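PDB 6LJ9: SUMO-1 cysteine protease S273R from African swine fever virus pig/Kenya/KEN-50/1950, which probably cleaves the viral polyprotein precursors pp220 and pp62 as a cysteine protease, yielding core-shell proteins, and dampens host innate immune responses. Local coordinates for residues 14-19 with 101-106. Sequence-based numbering, arbitrary orientation.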
ATOM      1  N   CYS B  14       8.220  -6.853  18.148  1.00 31.62           N
ATOM      2  CA  CYS B  14       6.861  -6.346  18.060  1.00 33.71           C
ATOM      3  C   CYS B  14       6.299  -6.597  16.664  1.00 42.41           C
ATOM      4  O   CYS B  14       7.037  -6.772  15.691  1.00 39.59           O
ATOM      5  CB  CYS B  14       6.810  -4.849  18.371  1.00 27.14           C
ATOM      6  SG  CYS B  14       7.605  -4.314  19.905  1.00 58.80           S
ATOM      7  N   ALA B  15       4.971  -6.617  16.574  1.00 46.34           N
ATOM      8  CA  ALA B  15       4.326  -6.760  15.277  1.00 48.13           C
ATOM      9  C   ALA B  15       4.658  -5.562  14.392  1.00 45.98           C
ATOM     10  O   ALA B  15       4.854  -4.442  14.873  1.00 50.24           O
ATOM     11  CB  ALA B  15       2.813  -6.901  15.438  1.00 36.65           C
ATOM     12  N   GLU B  16       4.724  -5.814  13.083  1.00 44.66           N
ATOM     13  CA  GLU B  16       5.168  -4.785  12.146  1.00 46.27           C
ATOM     14  C   GLU B  16       4.219  -3.591  12.125  1.00 46.54           C
ATOM     15  O   GLU B  16       4.662  -2.447  11.974  1.00 62.89           O
ATOM     16  CB  GLU B  16       5.311  -5.384  10.746  1.00 50.91           C
ATOM     17  CG  GLU B  16       6.222  -6.597  10.675  1.00 47.85           C
ATOM     18  CD  GLU B  16       7.519  -6.316   9.939  1.00 59.13           C
ATOM     19  OE1 GLU B  16       7.629  -5.239   9.317  1.00 65.09           O
ATOM     20  OE2 GLU B  16       8.426  -7.174   9.982  1.00 66.21           O
ATOM     21  N   HIS B  17       2.918  -3.836  12.268  1.00 51.04           N
ATOM     22  CA  HIS B  17       1.933  -2.761  12.243  1.00 61.69           C
ATOM     23  C   HIS B  17       1.849  -1.995  13.558  1.00 63.53           C
ATOM     24  O   HIS B  17       1.084  -1.027  13.639  1.00 62.01           O
ATOM     25  CB  HIS B  17       0.549  -3.314  11.889  1.00 57.57           C
ATOM     26  CG  HIS B  17       0.052  -4.357  12.841  1.00 55.47           C
ATOM     27  ND1 HIS B  17       0.443  -5.677  12.770  1.00 49.62           N
ATOM     28  CD2 HIS B  17      -0.811  -4.277  13.881  1.00 51.08           C
ATOM     29  CE1 HIS B  17      -0.156  -6.364  13.725  1.00 51.17           C
ATOM     30  NE2 HIS B  17      -0.922  -5.539  14.415  1.00 54.09           N
ATOM     31  N   ILE B  18       2.601  -2.397  14.578  1.00 72.60           N
ATOM     32  CA  ILE B  18       2.580  -1.705  15.862  1.00 78.73           C
ATOM     33  C   ILE B  18       3.412  -0.434  15.747  1.00 75.43           C
ATOM     34  O   ILE B  18       4.593  -0.482  15.386  1.00 68.73           O
ATOM     35  CB  ILE B  18       3.102  -2.609  16.987  1.00 86.36           C
ATOM     36  CG1 ILE B  18       2.181  -3.816  17.171  1.00 84.99           C
ATOM     37  CG2 ILE B  18       3.231  -1.825  18.284  1.00 86.63           C
ATOM     38  CD1 ILE B  18       0.728  -3.451  17.380  1.00 79.93           C
ATOM     39  N   THR B  19       2.796   0.708  16.060  1.00 88.55           N
ATOM     40  CA  THR B  19       3.473   1.993  15.929  1.00101.02           C
ATOM     41  C   THR B  19       4.361   2.303  17.131  1.00 96.96           C
ATOM     42  O   THR B  19       5.343   3.041  16.995  1.00 93.55           O
ATOM     43  CB  THR B  19       2.437   3.105  15.729  1.00108.57           C
ATOM     44  OG1 THR B  19       1.580   2.765  14.632  1.00108.53           O
ATOM     45  CG2 THR B  19       3.111   4.439  15.431  1.00108.83           C
ATOM     46  N   ALA B 101       0.103  -9.580   5.925  1.00 17.50           N
ATOM     47  CA  ALA B 101      -1.132  -9.135   5.290  1.00 25.12           C
ATOM     48  C   ALA B 101      -1.813  -8.021   6.073  1.00 29.56           C
ATOM     49  O   ALA B 101      -2.638  -7.297   5.505  1.00 21.87           O
ATOM     50  CB  ALA B 101      -2.086 -10.315   5.116  1.00 17.91           C
ATOM     51  N   ILE B 102      -1.493  -7.872   7.360  1.00 29.68           N
ATOM     52  CA  ILE B 102      -2.005  -6.744   8.132  1.00 27.22           C
ATOM     53  C   ILE B 102      -1.366  -5.447   7.653  1.00 19.66           C
ATOM     54  O   ILE B 102      -2.053  -4.450   7.398  1.00 45.18           O
ATOM     55  CB  ILE B 102      -1.756  -6.965   9.635  1.00 30.24           C
ATOM     56  CG1 ILE B 102      -2.210  -8.361  10.063  1.00 28.89           C
ATOM     57  CG2 ILE B 102      -2.463  -5.898  10.456  1.00 24.59           C
ATOM     58  CD1 ILE B 102      -1.834  -8.712  11.486  1.00 38.91           C
ATOM     59  N   LYS B 103      -0.038  -5.442   7.525  1.00 19.12           N
ATOM     60  CA  LYS B 103       0.686  -4.232   7.154  1.00 27.83           C
ATOM     61  C   LYS B 103       0.539  -3.926   5.667  1.00 23.80           C
ATOM     62  O   LYS B 103       0.266  -2.783   5.286  1.00 29.66           O
ATOM     63  CB  LYS B 103       2.159  -4.381   7.542  1.00 36.08           C
ATOM     64  CG  LYS B 103       3.099  -3.368   6.915  1.00 37.40           C
ATOM     65  CD  LYS B 103       4.521  -3.591   7.404  1.00 44.72           C
ATOM     66  CE  LYS B 103       5.531  -2.860   6.539  1.00 42.69           C
ATOM     67  NZ  LYS B 103       5.273  -1.395   6.495  1.00 54.50           N
ATOM     68  N   TYR B 104       0.716  -4.935   4.819  1.00 27.66           N
ATOM     69  CA  TYR B 104       0.537  -4.790   3.375  1.00 18.44           C
ATOM     70  C   TYR B 104      -0.904  -5.166   3.049  1.00 25.55           C
ATOM     71  O   TYR B 104      -1.228  -6.342   2.870  1.00 19.49           O
ATOM     72  CB  TYR B 104       1.542  -5.655   2.623  1.00 15.69           C
ATOM     73  CG  TYR B 104       2.983  -5.323   2.946  1.00 23.00           C
ATOM     74  CD1 TYR B 104       3.632  -4.277   2.307  1.00 15.87           C
ATOM     75  CD2 TYR B 104       3.691  -6.054   3.895  1.00 23.11           C
ATOM     76  CE1 TYR B 104       4.946  -3.966   2.600  1.00 16.48           C
ATOM     77  CE2 TYR B 104       5.007  -5.750   4.192  1.00 23.31           C
ATOM     78  CZ  TYR B 104       5.630  -4.705   3.542  1.00 28.14           C
ATOM     79  OH  TYR B 104       6.940  -4.400   3.836  1.00 31.07           O
ATOM     80  N   THR B 105      -1.773  -4.157   2.969  1.00 23.37           N
ATOM     81  CA  THR B 105      -3.209  -4.375   2.854  1.00 26.84           C
ATOM     82  C   THR B 105      -3.657  -4.763   1.450  1.00 30.24           C
ATOM     83  O   THR B 105      -4.839  -5.070   1.261  1.00 21.97           O
ATOM     84  CB  THR B 105      -3.967  -3.122   3.302  1.00 25.68           C
ATOM     85  OG1 THR B 105      -3.607  -2.017   2.463  1.00 34.31           O
ATOM     86  CG2 THR B 105      -3.624  -2.785   4.747  1.00 30.24           C
ATOM     87  N   LYS B 106      -2.760  -4.747   0.463  1.00 28.22           N
ATOM     88  CA  LYS B 106      -3.061  -5.247  -0.874  1.00 23.30           C
ATOM     89  C   LYS B 106      -2.326  -6.549  -1.171  1.00 26.75           C
ATOM     90  O   LYS B 106      -2.095  -6.878  -2.339  1.00 30.41           O
ATOM     91  CB  LYS B 106      -2.727  -4.192  -1.932  1.00 24.48           C
ATOM     92  CG  LYS B 106      -3.597  -2.946  -1.867  1.00 35.98           C
ATOM     93  CD  LYS B 106      -3.452  -2.101  -3.125  1.00 48.31           C
ATOM     94  CE  LYS B 106      -4.325  -0.856  -3.065  1.00 47.61           C
ATOM     95  NZ  LYS B 106      -3.882   0.092  -2.004  1.00 48.24           N
TER
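His17 and Lys103 bring the two backbones closest, CA to CA 5.4 Å, where a type I beta turn from Ala15 to Ile18 meets the last turn of helix 90-103. The turn is closed by Ile18 N bonding to Ala15 O. The first side-chain bonds of Glu16 and His17, its two central residues, are directed toward the helix end. Ile102 lies over one face of the His17 imidazole. Its CG2 sits 3.8 Å from the ring centroid of His17 and 15° off the normal, a CH-pi contact. The other branch reaches the ring as well, with Ile102 CD1 3.7 Å from His17 CE1. With CG between the backbone N and the carbonyl carbon (chi1 59°), the His17 ring turns that face to Ile102. At the distal end of the ring, His17 NE2 makes a weak hydrogen bond to Thr74 O. Beside this pair, Lys103 runs out extended as far as CE, and its CD packs 3.9 Å from Glu16 CB. The charged ends do not meet: Glu16 OE1 and Lys103 NZ are 5.3 Å apart. Glu16 OE1 instead forms a salt bridge with Arg241, on which the Lys103 side chain also packs. Away from the active site, a disulfide-bearing N-terminal loop (Cys14-Cys24) thus docks by a beta turn on the C-terminal end of helix 90-103, which leads into edge strand 107-109 of the five-stranded mixed sheet.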